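Local coordinates for protein N-acetyl-beta-D glucosaminidase (Rhizomucor miehei CAU432, PDB 4ZM6) that appears to combine family 3 beta-N-acetylglucosaminidase activity with a GCN5-related glucosamine N-acetyltransferase region that binds acetyl-CoA, at residues N413-H416 against A417-K421; E500-P503 against P504-E507. One frame throughout, in Å; residues are numbered along the deposited sequence.

Contact 1 is the first turns of helix 413-422, and contact 2 the loop and N-cap leading into the first turn of helix 503-513; the two helices touch in the alpha/beta domain built round the six-stranded mixed sheet with outer strands 373-377 and 426-431. Their centres are about 10 Å apart. Two probable hydrogen bonds tie helix 413-422 to helix 503-513, each pairing a serine of the first with a polar side chain of the second: S414 OG lies 2.7 Å from H506 ND1, and S418 OG lies 2.6 Å from E507 OE2. Because S414 and S418 are one turn apart, both face the same neighbour. The pair lies away from the acetyl-CoA site, whose pocket is lined by residues between 520 and 676.

Contact 1 of 2, residues N413-H416 against A417-K421; sequences NSFH and ASLLK
F415 with L419, and H416 with L420, link successive turns at the start of helix 413-422, the helix of a beta-alpha-beta crossover between the parallel strands 392-397 and 426-431. Main-chain bonds repeat at the four-residue spacing of an alpha helix. A417 N gives a nearly straight bond to N413 O (2.8 Å, 167°), S418 N donates to S414 O (2.9 Å), L419 N to F415 O, and L420 N to H416 O (3.1 Å). A417 brings only a methyl, resting near the carbonyl oxygens of N413 and S414, while S418 is compact enough for the buried join with helix 503-513.

Apolar contact occupies the inner side. CD1 of L419 comes to the rim of the phenyl ring, near its plane, 3.9 Å from F415 CD1; the buried ring also stacks on F394, a place that suits an aromatic side chain.

The other pair is a CH-pi contact, on a histidine whose flat ring also stacks on Y428. Setting CG of H416 opposite its backbone N (chi1 175°) leans the imidazole toward the next turn, where L420 CD1 lies over one face, 4.0 Å from the ring centroid and closest to NE2 at 3.6 Å.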
loop_
_atom_site.group_PDB
_atom_site.type_symbol
_atom_site.label_atom_id
_atom_site.label_comp_id
_atom_site.label_asym_id
_atom_site.label_seq_id
_atom_site.Cartn_x
_atom_site.Cartn_y
_atom_site.Cartn_z
ATOM N N ASN A 413 -41.405 -16.730 3.070
ATOM C CA ASN A 413 -41.953 -18.090 3.105
ATOM C C ASN A 413 -40.900 -19.174 3.252
ATOM O O ASN A 413 -41.157 -20.203 3.881
ATOM C CB ASN A 413 -42.731 -18.393 1.822
ATOM C CG ASN A 413 -44.082 -17.726 1.787
ATOM O OD1 ASN A 413 -44.465 -16.997 2.708
ATOM N ND2 ASN A 413 -44.819 -17.971 0.714
ATOM N N SER A 414 -39.742 -18.976 2.626
ATOM C CA SER A 414 -38.627 -19.903 2.787
ATOM C C SER A 414 -38.179 -19.914 4.251
ATOM O O SER A 414 -37.897 -20.969 4.817
ATOM C CB SER A 414 -37.467 -19.531 1.861
ATOM O OG SER A 414 -37.155 -18.153 1.948
ATOM N N PHE A 415 -38.131 -18.737 4.865
ATOM C CA PHE A 415 -37.870 -18.638 6.294
ATOM C C PHE A 415 -38.874 -19.537 7.012
ATOM O O PHE A 415 -38.487 -20.379 7.815
ATOM C CB PHE A 415 -37.995 -17.179 6.770
ATOM C CG PHE A 415 -37.134 -16.836 7.964
ATOM C CD1 PHE A 415 -37.371 -17.406 9.205
ATOM C CD2 PHE A 415 -36.106 -15.913 7.848
ATOM C CE1 PHE A 415 -36.593 -17.076 10.302
ATOM C CE2 PHE A 415 -35.322 -15.579 8.937
ATOM C CZ PHE A 415 -35.566 -16.161 10.168
ATOM N N HIS A 416 -40.155 -19.368 6.686
ATOM C CA HIS A 416 -41.242 -20.162 7.273
ATOM C C HIS A 416 -41.002 -21.652 7.108
ATOM O O HIS A 416 -41.064 -22.400 8.075
ATOM C CB HIS A 416 -42.591 -19.782 6.647
ATOM C CG HIS A 416 -43.736 -20.630 7.108
ATOM N ND1 HIS A 416 -44.129 -20.696 8.428
ATOM C CD2 HIS A 416 -44.578 -21.442 6.424
ATOM C CE1 HIS A 416 -45.159 -21.515 8.539
ATOM N NE2 HIS A 416 -45.452 -21.979 7.338
ATOM N N ALA A 417 -40.723 -22.070 5.880
ATOM C CA ALA A 417 -40.392 -23.469 5.584
ATOM C C ALA A 417 -39.276 -23.997 6.482
ATOM O O ALA A 417 -39.376 -25.090 7.044
ATOM C CB ALA A 417 -39.983 -23.607 4.127
ATOM N N SER A 418 -38.230 -23.222 6.623
ATOM C CA SER A 418 -37.089 -23.665 7.356
ATOM C C SER A 418 -37.363 -23.739 8.818
ATOM O O SER A 418 -36.765 -24.511 9.503
ATOM C CB SER A 418 -35.903 -22.761 7.078
ATOM O OG SER A 418 -35.434 -22.937 5.769
ATOM N N LEU A 419 -38.263 -22.920 9.302
ATOM C CA LEU A 419 -38.634 -22.968 10.701
ATOM C C LEU A 419 -39.411 -24.220 11.007
ATOM O O LEU A 419 -39.319 -24.783 12.062
ATOM C CB LEU A 419 -39.544 -21.815 10.991
ATOM C CG LEU A 419 -38.815 -20.550 11.268
ATOM C CD1 LEU A 419 -39.833 -19.469 11.430
ATOM C CD2 LEU A 419 -38.062 -20.766 12.542
ATOM N N LEU A 420 -40.223 -24.607 10.061
ATOM C CA LEU A 420 -41.063 -25.815 10.142
ATOM C C LEU A 420 -40.263 -27.106 10.320
ATOM O O LEU A 420 -40.718 -28.023 11.006
ATOM C CB LEU A 420 -41.962 -25.961 8.907
ATOM C CG LEU A 420 -43.250 -25.144 8.887
ATOM C CD1 LEU A 420 -43.863 -25.201 7.495
ATOM C CD2 LEU A 420 -44.229 -25.641 9.941
ATOM N N LYS A 421 -39.089 -27.193 9.698
ATOM C CA LYS A 421 -38.242 -28.380 9.851
ATOM C C LYS A 421 -37.827 -28.593 11.322
ATOM O O LYS A 421 -37.643 -29.735 11.752
ATOM C CB LYS A 421 -37.013 -28.318 8.933
#

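Contact 2 of 2, residues E500-P503 against P504-E507; sequences EYTP and PAHE
A chi1 of 58° places OG1 of T502 between its own backbone N and carbonyl carbon, and from there it meets the methyl of A505 three residues on, OG1 to CB 3.3 Å. A505 CB also fits against E500 CG at 3.6 Å, where a small methyl suits the close approach. The first torsion of H506, -68°, sets CG beside the backbone N and turns the imidazole back over the chain that leads into the helix. T502 O therefore lies over one face of this ring, 3.5 Å above its plane and displaced toward the rim, while Y501 CB packs 3.6 Å from NE2. ND1 is hydrogen-bonded to S414 OG of helix 413-422, which fixes the ring's rotation.

Three hydrogen bonds grip the buried carboxylate of E500. T502 OG1 is spent here, donating to OE1 of E500 (2.6 Å) at the lone pair that points away from the other oxygen; Y368 OH also bonds OE1, and G98 N bonds OE2.

The two pyrrolidine rings run alongside each other, P503 CB against P504 CD at 3.3 Å. Having no N-H, prolines suit the first positions of a helix, where amides have no preceding turn to bond. The regular pattern starts just beyond: H506 N donates to T502 O (3.1 Å, 161°) and E507 N to P503 O (2.8 Å). E507 reaches S418 with OE2 and R422 with OE1.

Threonine at the N-cap position and proline in the first turn are both common at helix N-termini, here that of helix 503-513 after strand 494-497.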
loop_
_atom_site.group_PDB
_atom_site.type_symbol
_atom_site.label_atom_id
_atom_site.label_comp_id
_atom_site.label_asym_id
_atom_site.label_seq_id
_atom_site.Cartn_x
_atom_site.Cartn_y
_atom_site.Cartn_z
ATOM N N GLU A 500 -29.212 -11.259 2.779
ATOM C CA GLU A 500 -30.041 -11.514 1.596
ATOM C C GLU A 500 -31.221 -12.402 1.970
ATOM O O GLU A 500 -31.140 -13.177 2.926
ATOM C CB GLU A 500 -29.239 -12.167 0.463
ATOM C CG GLU A 500 -28.644 -13.523 0.802
ATOM C CD GLU A 500 -27.743 -14.040 -0.302
ATOM O OE1 GLU A 500 -28.131 -15.019 -0.979
ATOM O OE2 GLU A 500 -26.655 -13.453 -0.502
ATOM N N TYR A 501 -32.305 -12.293 1.204
ATOM C CA TYR A 501 -33.541 -13.011 1.517
ATOM C C TYR A 501 -33.743 -14.264 0.670
ATOM O O TYR A 501 -34.872 -14.736 0.507
ATOM C CB TYR A 501 -34.764 -12.084 1.410
ATOM C CG TYR A 501 -34.872 -11.293 0.123
ATOM C CD1 TYR A 501 -34.851 -11.921 -1.119
ATOM C CD2 TYR A 501 -35.014 -9.916 0.151
ATOM C CE1 TYR A 501 -34.955 -11.192 -2.293
ATOM C CE2 TYR A 501 -35.119 -9.181 -1.014
ATOM C CZ TYR A 501 -35.091 -9.823 -2.233
ATOM O OH TYR A 501 -35.193 -9.098 -3.393
ATOM N N THR A 502 -32.647 -14.808 0.150
ATOM C CA THR A 502 -32.686 -16.056 -0.604
ATOM C C THR A 502 -33.053 -17.233 0.317
ATOM O O THR A 502 -32.788 -17.187 1.522
ATOM C CB THR A 502 -31.327 -16.324 -1.287
ATOM O OG1 THR A 502 -30.285 -16.365 -0.302
ATOM C CG2 THR A 502 -31.013 -15.230 -2.313
ATOM N N PRO A 503 -33.675 -18.290 -0.239
ATOM C CA PRO A 503 -34.022 -19.466 0.585
ATOM C C PRO A 503 -32.860 -20.088 1.388
ATOM O O PRO A 503 -33.040 -20.416 2.564
ATOM C CB PRO A 503 -34.585 -20.468 -0.432
ATOM C CG PRO A 503 -35.023 -19.648 -1.595
ATOM C CD PRO A 503 -34.187 -18.401 -1.618
ATOM N N PRO A 504 -31.681 -20.262 0.768
ATOM C CA PRO A 504 -30.581 -20.800 1.577
ATOM C C PRO A 504 -30.045 -19.853 2.664
ATOM O O PRO A 504 -29.541 -20.323 3.688
ATOM C CB PRO A 504 -29.497 -21.119 0.540
ATOM C CG PRO A 504 -29.851 -20.331 -0.667
ATOM C CD PRO A 504 -31.341 -20.213 -0.665
ATOM N N ALA A 505 -30.144 -18.545 2.453
ATOM C CA ALA A 505 -29.754 -17.589 3.486
ATOM C C ALA A 505 -30.712 -17.672 4.677
ATOM O O ALA A 505 -30.292 -17.557 5.834
ATOM C CB ALA A 505 -29.710 -16.176 2.928
ATOM N N HIS A 506 -31.995 -17.881 4.390
ATOM C CA HIS A 506 -32.986 -18.125 5.438
ATOM C C HIS A 506 -32.770 -19.485 6.116
ATOM O O HIS A 506 -32.902 -19.601 7.336
ATOM C CB HIS A 506 -34.409 -18.032 4.879
ATOM C CG HIS A 506 -34.804 -16.650 4.456
ATOM N ND1 HIS A 506 -35.806 -16.407 3.538
ATOM C CD2 HIS A 506 -34.324 -15.435 4.815
ATOM C CE1 HIS A 506 -35.932 -15.105 3.360
ATOM N NE2 HIS A 506 -35.046 -14.493 4.122
ATOM N N GLU A 507 -32.435 -20.512 5.340
ATOM C CA GLU A 507 -32.150 -21.815 5.926
ATOM C C GLU A 507 -31.014 -21.665 6.937
ATOM O O GLU A 507 -31.173 -22.005 8.106
ATOM C CB GLU A 507 -31.812 -22.841 4.838
ATOM C CG GLU A 507 -31.273 -24.183 5.336
ATOM C CD GLU A 507 -32.250 -24.966 6.201
ATOM O OE1 GLU A 507 -31.827 -25.988 6.794
ATOM O OE2 GLU A 507 -33.439 -24.579 6.282
#